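Local coordinates for alpha-catenin-like protein hmp-1 (Caenorhabditis elegans, PDB 5H5M), which links cadherin and beta-catenin to actin filaments at adherens junctions and is needed for cell migration during body enclosure and for body elongation, this chain being its M domain, at residues Ala114-Ile119 and Asp238-Val243; Asp33-Cys38 and Gln71-Leu76; Pro191-Ala196 and Glu211-Tyr216. One frame throughout, in Å; residues are numbered along the deposited sequence.

Contact 1 of 3, residues Ala114-Ile119 and Asp238-Val243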
loop_
_atom_site.group_PDB
_atom_site.type_symbol
_atom_site.label_atom_id
_atom_site.label_comp_id
_atom_site.label_asym_id
_atom_site.label_seq_id
_atom_site.Cartn_x
_atom_site.Cartn_y
_atom_site.Cartn_z
ATOM N N ALA A 114 -6.732 -2.736 -2.199
ATOM C CA ALA A 114 -5.948 -3.960 -2.103
ATOM C C ALA A 114 -4.527 -3.681 -2.582
ATOM O O ALA A 114 -3.555 -4.182 -2.014
ATOM C CB ALA A 114 -6.583 -5.083 -2.918
ATOM N N ILE A 115 -4.416 -2.875 -3.634
ATOM C CA ILE A 115 -3.116 -2.459 -4.143
ATOM C C ILE A 115 -2.437 -1.519 -3.141
ATOM O O ILE A 115 -1.234 -1.622 -2.894
ATOM C CB ILE A 115 -3.247 -1.784 -5.535
ATOM C CG1 ILE A 115 -3.002 -2.804 -6.654
ATOM C CG2 ILE A 115 -2.266 -0.634 -5.689
ATOM C CD1 ILE A 115 -3.908 -4.022 -6.615
ATOM N N VAL A 116 -3.215 -0.621 -2.547
ATOM C CA VAL A 116 -2.675 0.303 -1.554
ATOM C C VAL A 116 -2.200 -0.454 -0.310
ATOM O O VAL A 116 -1.224 -0.054 0.325
ATOM C CB VAL A 116 -3.706 1.380 -1.167
ATOM C CG1 VAL A 116 -3.154 2.300 -0.096
ATOM C CG2 VAL A 116 -4.096 2.187 -2.394
ATOM N N ASP A 117 -2.875 -1.558 0.018
ATOM C CA ASP A 117 -2.405 -2.460 1.075
ATOM C C ASP A 117 -0.949 -2.856 0.855
ATOM O O ASP A 117 -0.134 -2.819 1.777
ATOM C CB ASP A 117 -3.249 -3.734 1.141
ATOM C CG ASP A 117 -4.515 -3.563 1.944
ATOM O OD1 ASP A 117 -5.507 -4.241 1.611
ATOM O OD2 ASP A 117 -4.526 -2.767 2.907
ATOM N N HIS A 118 -0.648 -3.248 -0.379
ATOM C CA HIS A 118 0.689 -3.679 -0.753
ATOM C C HIS A 118 1.676 -2.516 -0.736
ATOM O O HIS A 118 2.791 -2.652 -0.236
ATOM C CB HIS A 118 0.660 -4.341 -2.134
ATOM C CG HIS A 118 -0.054 -5.661 -2.156
ATOM N ND1 HIS A 118 -1.427 -5.763 -2.094
ATOM C CD2 HIS A 118 0.417 -6.926 -2.222
ATOM C CE1 HIS A 118 -1.771 -7.040 -2.122
ATOM N NE2 HIS A 118 -0.672 -7.767 -2.200
ATOM N N ILE A 119 1.258 -1.374 -1.275
ATOM C CA ILE A 119 2.096 -0.177 -1.303
ATOM C C ILE A 119 2.399 0.311 0.111
ATOM O O ILE A 119 3.522 0.729 0.411
ATOM C CB ILE A 119 1.429 0.957 -2.108
ATOM C CG1 ILE A 119 1.268 0.537 -3.572
ATOM C CG2 ILE A 119 2.239 2.244 -2.013
ATOM C CD1 ILE A 119 0.660 1.602 -4.454
ATOM N N ASP A 238 -6.849 9.654 -0.696
ATOM C CA ASP A 238 -7.776 9.187 0.326
ATOM C C ASP A 238 -7.618 7.696 0.607
ATOM O O ASP A 238 -7.653 7.276 1.766
ATOM C CB ASP A 238 -9.220 9.478 -0.061
ATOM C CG ASP A 238 -10.188 9.133 1.052
ATOM O OD1 ASP A 238 -10.840 8.070 0.967
ATOM O OD2 ASP A 238 -10.272 9.912 2.028
ATOM N N ASP A 239 -7.458 6.903 -0.448
ATOM C CA ASP A 239 -7.174 5.479 -0.294
ATOM C C ASP A 239 -5.921 5.265 0.550
ATOM O O ASP A 239 -5.911 4.443 1.473
ATOM C CB ASP A 239 -6.999 4.802 -1.653
ATOM C CG ASP A 239 -8.301 4.668 -2.411
ATOM O OD1 ASP A 239 -9.370 4.700 -1.768
ATOM O OD2 ASP A 239 -8.252 4.521 -3.649
ATOM N N PHE A 240 -4.870 6.018 0.241
ATOM C CA PHE A 240 -3.612 5.833 0.947
ATOM C C PHE A 240 -3.746 6.176 2.425
ATOM O O PHE A 240 -3.227 5.462 3.275
ATOM C CB PHE A 240 -2.494 6.665 0.323
ATOM C CG PHE A 240 -1.152 6.405 0.942
ATOM C CD1 PHE A 240 -0.424 5.280 0.592
ATOM C CD2 PHE A 240 -0.631 7.266 1.896
ATOM C CE1 PHE A 240 0.805 5.024 1.167
ATOM C CE2 PHE A 240 0.599 7.018 2.473
ATOM C CZ PHE A 240 1.316 5.893 2.111
ATOM N N LEU A 241 -4.454 7.259 2.728
ATOM C CA LEU A 241 -4.624 7.687 4.109
ATOM C C LEU A 241 -5.561 6.757 4.875
ATOM O O LEU A 241 -5.359 6.509 6.064
ATOM C CB LEU A 241 -5.146 9.123 4.162
ATOM C CG LEU A 241 -4.213 10.190 3.582
ATOM C CD1 LEU A 241 -4.766 11.572 3.853
ATOM C CD2 LEU A 241 -2.802 10.056 4.141
ATOM N N ALA A 242 -6.582 6.243 4.194
ATOM C CA ALA A 242 -7.548 5.348 4.827
ATOM C C ALA A 242 -6.903 4.008 5.172
ATOM O O ALA A 242 -7.134 3.454 6.248
ATOM C CB ALA A 242 -8.760 5.141 3.925
ATOM N N VAL A 243 -6.093 3.494 4.253
ATOM C CA VAL A 243 -5.370 2.249 4.474
ATOM C C VAL A 243 -4.251 2.444 5.501
ATOM O O VAL A 243 -4.055 1.602 6.378
ATOM C CB VAL A 243 -4.784 1.698 3.154
ATOM C CG1 VAL A 243 -3.793 0.579 3.423
ATOM C CG2 VAL A 243 -5.901 1.216 2.237
#
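V116 pushes its CG1 methyl into helix 238-243, touching F240 CA at 3.7 Å and, at the same distance, V243 CB. That methyl lies anti to the backbone N (chi1 178°), which carries it across to the facing helix, while CG2 settles near D239 CB, 4.0 Å away. V243 returns the contact with both of its methyls close to V116 CG1. The F240 ring is met obliquely at CD1 and CE1: V116 CG1 is 4.1 Å from F240 CD1, and I119 CG2 sits more loosely beside F240 CE1. D117 starts out pointing away from the partner helix, yet its carboxylate swings back until OD2 lies 3.5 Å from V243 CG1. Its OD1 has a salt bridge with R58 and OD2 a hydrogen bond with H247, which probably lets a buried carboxylate sit beside the V243 methyl. On the side of helix 114-119 away from the partner, H118 ND1 bonds in its ring plane to A114 O at 2.7 Å, and NE2 reaches S53. The segments cross at -64°, axes 9.4 Å apart, so the shared patch is short and V116 contributes the largest single share of it. D239 adds a salt bridge to R113. This is steep-angle packing near the middle of the M domain, joining helix 92-122 to helix 237-260; helix 142-166 packs against I115, H118 and I119, and helix 276-300 against F240 and L241.

Contact 2 of 3, residues Asp33-Cys38 and Gln71-Leu76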
loop_
_atom_site.group_PDB
_atom_site.type_symbol
_atom_site.label_atom_id
_atom_site.label_comp_id
_atom_site.label_asym_id
_atom_site.label_seq_id
_atom_site.Cartn_x
_atom_site.Cartn_y
_atom_site.Cartn_z
ATOM N N ASP A 33 -21.325 -11.173 -24.737
ATOM C CA ASP A 33 -20.099 -10.395 -24.598
ATOM C C ASP A 33 -20.116 -9.584 -23.306
ATOM O O ASP A 33 -19.070 -9.343 -22.705
ATOM C CB ASP A 33 -19.885 -9.474 -25.804
ATOM C CG ASP A 33 -20.818 -8.283 -25.803
ATOM O OD1 ASP A 33 -22.025 -8.474 -25.552
ATOM O OD2 ASP A 33 -20.338 -7.152 -26.039
ATOM N N LEU A 34 -21.305 -9.173 -22.877
ATOM C CA LEU A 34 -21.453 -8.463 -21.614
ATOM C C LEU A 34 -21.181 -9.415 -20.454
ATOM O O LEU A 34 -20.570 -9.036 -19.455
ATOM C CB LEU A 34 -22.848 -7.856 -21.499
ATOM C CG LEU A 34 -22.934 -6.356 -21.214
ATOM C CD1 LEU A 34 -21.876 -5.591 -21.995
ATOM C CD2 LEU A 34 -24.325 -5.843 -21.563
ATOM N N GLU A 35 -21.638 -10.656 -20.601
ATOM C CA GLU A 35 -21.329 -11.705 -19.635
ATOM C C GLU A 35 -19.842 -12.055 -19.676
ATOM O O GLU A 35 -19.234 -12.320 -18.644
ATOM C CB GLU A 35 -22.177 -12.952 -19.898
ATOM C CG GLU A 35 -23.610 -12.845 -19.397
ATOM C CD GLU A 35 -24.442 -14.065 -19.740
ATOM O OE1 GLU A 35 -24.005 -14.868 -20.591
ATOM O OE2 GLU A 35 -25.535 -14.222 -19.156
ATOM N N GLY A 36 -19.263 -12.052 -20.873
ATOM C CA GLY A 36 -17.839 -12.292 -21.031
ATOM C C GLY A 36 -17.031 -11.148 -20.451
ATOM O O GLY A 36 -15.991 -11.356 -19.826
ATOM N N HIS A 37 -17.523 -9.932 -20.662
ATOM C CA HIS A 37 -16.902 -8.727 -20.120
ATOM C C HIS A 37 -16.869 -8.776 -18.592
ATOM O O HIS A 37 -15.842 -8.497 -17.971
ATOM C CB HIS A 37 -17.660 -7.487 -20.604
ATOM C CG HIS A 37 -16.864 -6.222 -20.543
ATOM N ND1 HIS A 37 -17.149 -5.128 -21.336
ATOM C CD2 HIS A 37 -15.802 -5.867 -19.784
ATOM C CE1 HIS A 37 -16.294 -4.160 -21.069
ATOM N NE2 HIS A 37 -15.464 -4.581 -20.131
ATOM N N CYS A 38 -17.999 -9.144 -17.996
ATOM C CA CYS A 38 -18.108 -9.263 -16.547
ATOM C C CYS A 38 -17.168 -10.320 -15.973
ATOM O O CYS A 38 -16.558 -10.113 -14.923
ATOM C CB CYS A 38 -19.546 -9.596 -16.152
ATOM S SG CYS A 38 -19.786 -9.868 -14.384
ATOM N N GLN A 71 -24.698 -11.026 -10.203
ATOM C CA GLN A 71 -26.133 -11.016 -9.953
ATOM C C GLN A 71 -26.788 -9.761 -10.515
ATOM O O GLN A 71 -27.830 -9.833 -11.170
ATOM C CB GLN A 71 -26.408 -11.127 -8.452
ATOM C CG GLN A 71 -27.878 -11.101 -8.078
ATOM C CD GLN A 71 -28.088 -10.969 -6.582
ATOM O OE1 GLN A 71 -27.137 -11.027 -5.801
ATOM N NE2 GLN A 71 -29.339 -10.784 -6.173
ATOM N N ALA A 72 -26.169 -8.612 -10.260
ATOM C CA ALA A 72 -26.686 -7.338 -10.743
ATOM C C ALA A 72 -26.734 -7.300 -12.266
ATOM O O ALA A 72 -27.642 -6.706 -12.843
ATOM C CB ALA A 72 -25.843 -6.182 -10.211
ATOM N N LEU A 73 -25.762 -7.934 -12.915
ATOM C CA LEU A 73 -25.730 -7.956 -14.372
ATOM C C LEU A 73 -26.850 -8.829 -14.922
ATOM O O LEU A 73 -27.495 -8.473 -15.908
ATOM C CB LEU A 73 -24.379 -8.453 -14.893
ATOM C CG LEU A 73 -24.329 -8.560 -16.423
ATOM C CD1 LEU A 73 -24.554 -7.194 -17.070
ATOM C CD2 LEU A 73 -23.028 -9.179 -16.908
ATOM N N GLN A 74 -27.078 -9.971 -14.280
ATOM C CA GLN A 74 -28.131 -10.887 -14.702
ATOM C C GLN A 74 -29.509 -10.234 -14.633
ATOM O O GLN A 74 -30.328 -10.412 -15.533
ATOM C CB GLN A 74 -28.112 -12.163 -13.854
ATOM C CG GLN A 74 -26.937 -13.084 -14.155
ATOM C CD GLN A 74 -26.878 -13.489 -15.618
ATOM O OE1 GLN A 74 -27.861 -13.978 -16.181
ATOM N NE2 GLN A 74 -25.726 -13.275 -16.246
ATOM N N GLU A 75 -29.757 -9.479 -13.565
ATOM C CA GLU A 75 -31.038 -8.796 -13.393
ATOM C C GLU A 75 -31.238 -7.734 -14.464
ATOM O O GLU A 75 -32.331 -7.608 -15.019
ATOM C CB GLU A 75 -31.138 -8.169 -12.000
ATOM C CG GLU A 75 -31.156 -9.187 -10.869
ATOM C CD GLU A 75 -31.066 -8.546 -9.497
ATOM O OE1 GLU A 75 -30.978 -7.302 -9.421
ATOM O OE2 GLU A 75 -31.081 -9.290 -8.494
ATOM N N LEU A 76 -30.181 -6.978 -14.754
ATOM C CA LEU A 76 -30.223 -5.966 -15.806
ATOM C C LEU A 76 -30.521 -6.591 -17.166
ATOM O O LEU A 76 -31.345 -6.077 -17.924
ATOM C CB LEU A 76 -28.905 -5.188 -15.864
ATOM C CG LEU A 76 -28.734 -4.194 -17.020
ATOM C CD1 LEU A 76 -29.831 -3.138 -17.020
ATOM C CD2 LEU A 76 -27.356 -3.533 -16.969
#
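Helices 33-38 and 71-76 run nearly antiparallel, at 169° with axes 10.9 Å apart, and E35 and L73 are the residues whose CA atoms face each other most closely. L73 supplies the apolar part. Its chi1 of 177° turns CG toward the partner helix, and CD2 is the branch that touches it, reaching between two successive turns, 3.5 Å from L34 O and 3.6 Å from C38 CB. The same methyl passes over E35 CA, so one branch of one leucine touches three residues, largely at backbone and CB atoms. Toward the partly exposed side the contact becomes polar. Q74 bends back at chi2 and sends NE2 to E35 OE2, a 3.1 Å bond that is almost straight at 173°. The hydrogen points along the plane of the Q74 amide but meets the anti side of OE2, tilted out of the carboxylate plane. E35 reaches this point on a chain extended beyond CG, crossing the glutamine at about a right angle. OE2 also takes a salt bridge from R31 one turn earlier, so amide and guanidinium share that oxygen. The pair belongs to an elongated helical bundle: helix 6-17 lies against L34, H37 and L73, with the H37 ring edge-to-face with F14, and helix 92-122 packs against A72 and L76.

Contact 3 of 3, residues Pro191-Ala196 and Glu211-Tyr216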
loop_
_atom_site.group_PDB
_atom_site.type_symbol
_atom_site.label_atom_id
_atom_site.label_comp_id
_atom_site.label_asym_id
_atom_site.label_seq_id
_atom_site.Cartn_x
_atom_site.Cartn_y
_atom_site.Cartn_z
ATOM N N PRO A 191 20.415 -7.573 -7.306
ATOM C CA PRO A 191 21.427 -8.583 -6.965
ATOM C C PRO A 191 22.850 -8.043 -7.089
ATOM O O PRO A 191 23.772 -8.574 -6.467
ATOM C CB PRO A 191 21.183 -9.701 -7.990
ATOM C CG PRO A 191 19.865 -9.386 -8.641
ATOM C CD PRO A 191 19.715 -7.905 -8.560
ATOM N N GLN A 192 23.021 -6.998 -7.891
ATOM C CA GLN A 192 24.329 -6.382 -8.068
ATOM C C GLN A 192 24.684 -5.535 -6.855
ATOM O O GLN A 192 25.840 -5.502 -6.430
ATOM C CB GLN A 192 24.355 -5.534 -9.341
ATOM C CG GLN A 192 23.987 -6.307 -10.595
ATOM C CD GLN A 192 23.899 -5.422 -11.825
ATOM O OE1 GLN A 192 24.058 -4.205 -11.742
ATOM N NE2 GLN A 192 23.644 -6.033 -12.975
ATOM N N VAL A 193 23.684 -4.850 -6.305
ATOM C CA VAL A 193 23.860 -4.082 -5.077
ATOM C C VAL A 193 24.277 -5.011 -3.942
ATOM O O VAL A 193 25.194 -4.705 -3.181
ATOM C CB VAL A 193 22.574 -3.328 -4.679
ATOM C CG1 VAL A 193 22.726 -2.696 -3.298
ATOM C CG2 VAL A 193 22.232 -2.273 -5.713
ATOM N N ALA A 194 23.607 -6.155 -3.846
ATOM C CA ALA A 194 23.933 -7.158 -2.836
ATOM C C ALA A 194 25.384 -7.618 -2.958
ATOM O O ALA A 194 26.120 -7.632 -1.975
ATOM C CB ALA A 194 22.990 -8.348 -2.944
ATOM N N GLN A 195 25.788 -7.980 -4.172
ATOM C CA GLN A 195 27.147 -8.452 -4.424
ATOM C C GLN A 195 28.204 -7.385 -4.142
ATOM O O GLN A 195 29.304 -7.704 -3.692
ATOM C CB GLN A 195 27.280 -8.944 -5.868
ATOM C CG GLN A 195 26.501 -10.215 -6.154
ATOM C CD GLN A 195 26.870 -11.349 -5.214
ATOM O OE1 GLN A 195 28.042 -11.558 -4.900
ATOM N NE2 GLN A 195 25.866 -12.085 -4.755
ATOM N N ALA A 196 27.870 -6.125 -4.411
ATOM C CA ALA A 196 28.780 -5.017 -4.126
ATOM C C ALA A 196 29.084 -4.934 -2.632
ATOM O O ALA A 196 30.193 -4.579 -2.231
ATOM C CB ALA A 196 28.195 -3.705 -4.621
ATOM N N GLU A 211 33.969 3.026 -2.563
ATOM C CA GLU A 211 33.388 3.878 -3.590
ATOM C C GLU A 211 32.426 3.093 -4.477
ATOM O O GLU A 211 31.430 3.635 -4.950
ATOM C CB GLU A 211 34.488 4.524 -4.436
ATOM C CG GLU A 211 35.341 5.525 -3.671
ATOM C CD GLU A 211 36.455 6.118 -4.515
ATOM O OE1 GLU A 211 36.574 5.740 -5.700
ATOM O OE2 GLU A 211 37.214 6.964 -3.992
ATOM N N ASN A 212 32.719 1.814 -4.695
ATOM C CA ASN A 212 31.856 0.978 -5.520
ATOM C C ASN A 212 30.523 0.706 -4.836
ATOM O O ASN A 212 29.483 0.668 -5.489
ATOM C CB ASN A 212 32.544 -0.342 -5.871
ATOM C CG ASN A 212 31.637 -1.281 -6.651
ATOM O OD1 ASN A 212 31.482 -1.148 -7.866
ATOM N ND2 ASN A 212 31.037 -2.238 -5.954
ATOM N N MET A 213 30.555 0.518 -3.520
ATOM C CA MET A 213 29.321 0.339 -2.766
ATOM C C MET A 213 28.467 1.593 -2.847
ATOM O O MET A 213 27.259 1.521 -3.062
ATOM C CB MET A 213 29.603 0.005 -1.298
ATOM C CG MET A 213 28.335 -0.335 -0.521
ATOM S SD MET A 213 27.614 -1.889 -1.093
ATOM C CE MET A 213 25.863 -1.555 -0.982
ATOM N N GLU A 214 29.110 2.744 -2.680
ATOM C CA GLU A 214 28.404 4.017 -2.650
ATOM C C GLU A 214 27.805 4.355 -4.011
ATOM O O GLU A 214 26.730 4.951 -4.091
ATOM C CB GLU A 214 29.342 5.136 -2.186
ATOM C CG GLU A 214 28.672 6.192 -1.308
ATOM C CD GLU A 214 28.325 5.681 0.086
ATOM O OE1 GLU A 214 28.584 4.494 0.388
ATOM O OE2 GLU A 214 27.791 6.475 0.887
ATOM N N THR A 215 28.499 3.970 -5.076
ATOM C CA THR A 215 27.982 4.157 -6.426
ATOM C C THR A 215 26.685 3.366 -6.609
ATOM O O THR A 215 25.696 3.883 -7.134
ATOM C CB THR A 215 29.014 3.732 -7.490
ATOM O OG1 THR A 215 30.106 4.659 -7.488
ATOM C CG2 THR A 215 28.385 3.708 -8.878
ATOM N N TYR A 216 26.695 2.115 -6.160
ATOM C CA TYR A 216 25.514 1.261 -6.231
ATOM C C TYR A 216 24.414 1.736 -5.296
ATOM O O TYR A 216 23.232 1.683 -5.640
ATOM C CB TYR A 216 25.880 -0.191 -5.911
ATOM C CG TYR A 216 26.357 -0.945 -7.125
ATOM C CD1 TYR A 216 25.458 -1.608 -7.948
ATOM C CD2 TYR A 216 27.703 -0.969 -7.467
ATOM C CE1 TYR A 216 25.887 -2.289 -9.070
ATOM C CE2 TYR A 216 28.142 -1.645 -8.588
ATOM C CZ TYR A 216 27.229 -2.303 -9.385
ATOM O OH TYR A 216 27.658 -2.978 -10.501
HETATM O O HOH W 1 32.089 -3.039 -3.512
#
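Y216 lays its ring into the groove beside Q192, V193 and A196, and the three meet it differently. Q192 CB is 3.6 Å from Y216 CE1; the extended chain beyond stands its amide almost perpendicular to the ring, 83° between planes, with OE1 at the ring's edge. The backbone oxygen of Q192 lies over one face, offset toward the rim. V193 CG2 approaches the edge at Y216 CD1, 4.0 Å away, while A196 CB comes in obliquely near Y216 CD2. With an alanine here the ring is gone, which is likely to leave Q192 CB, V193 CG2 and the A196 methyl without the surface they pack on. On the buried side M213, bent at chi2 (68°), sets SD 3.7 Å from A196 C and its CE methyl 4.1 Å from V193 CG1; L130 and I134 of helix 128-137 continue this packing. At the other margin N212 ND2 passes A196 CB at 3.5 Å and gives a hydrogen to a water, which donates to A196 O, each bond 2.8 Å. The segments, on the hairpin of consecutive helices 173-202 and 207-233, run roughly antiparallel (156°) and meet by van der Waals contact; the polar link at their margin runs through water.

Overall arrangement
The three contacts mark different places in one all-helical chain. The centre of contact 1 lies about 4 Å from the centre of the chain, and the contact is wholly buried; contacts 2 and 3 lie on opposite sides of that centre, their own centres about 53 Å apart. Contact 2 is largely buried with a partly exposed polar margin, contact 3 only partly buried. Contact 1 joins residues far apart in sequence at a steep crossing, with contact 3 nested in the loop it closes, whereas the other two pair near-antiparallel helices. Helix 92-122, one half of contact 1, also flanks contact 2. Chemistry follows position: valine packing at the centre, a leucine beside a glutamine-glutamate bond, and tyrosine, methionine and a bridging water.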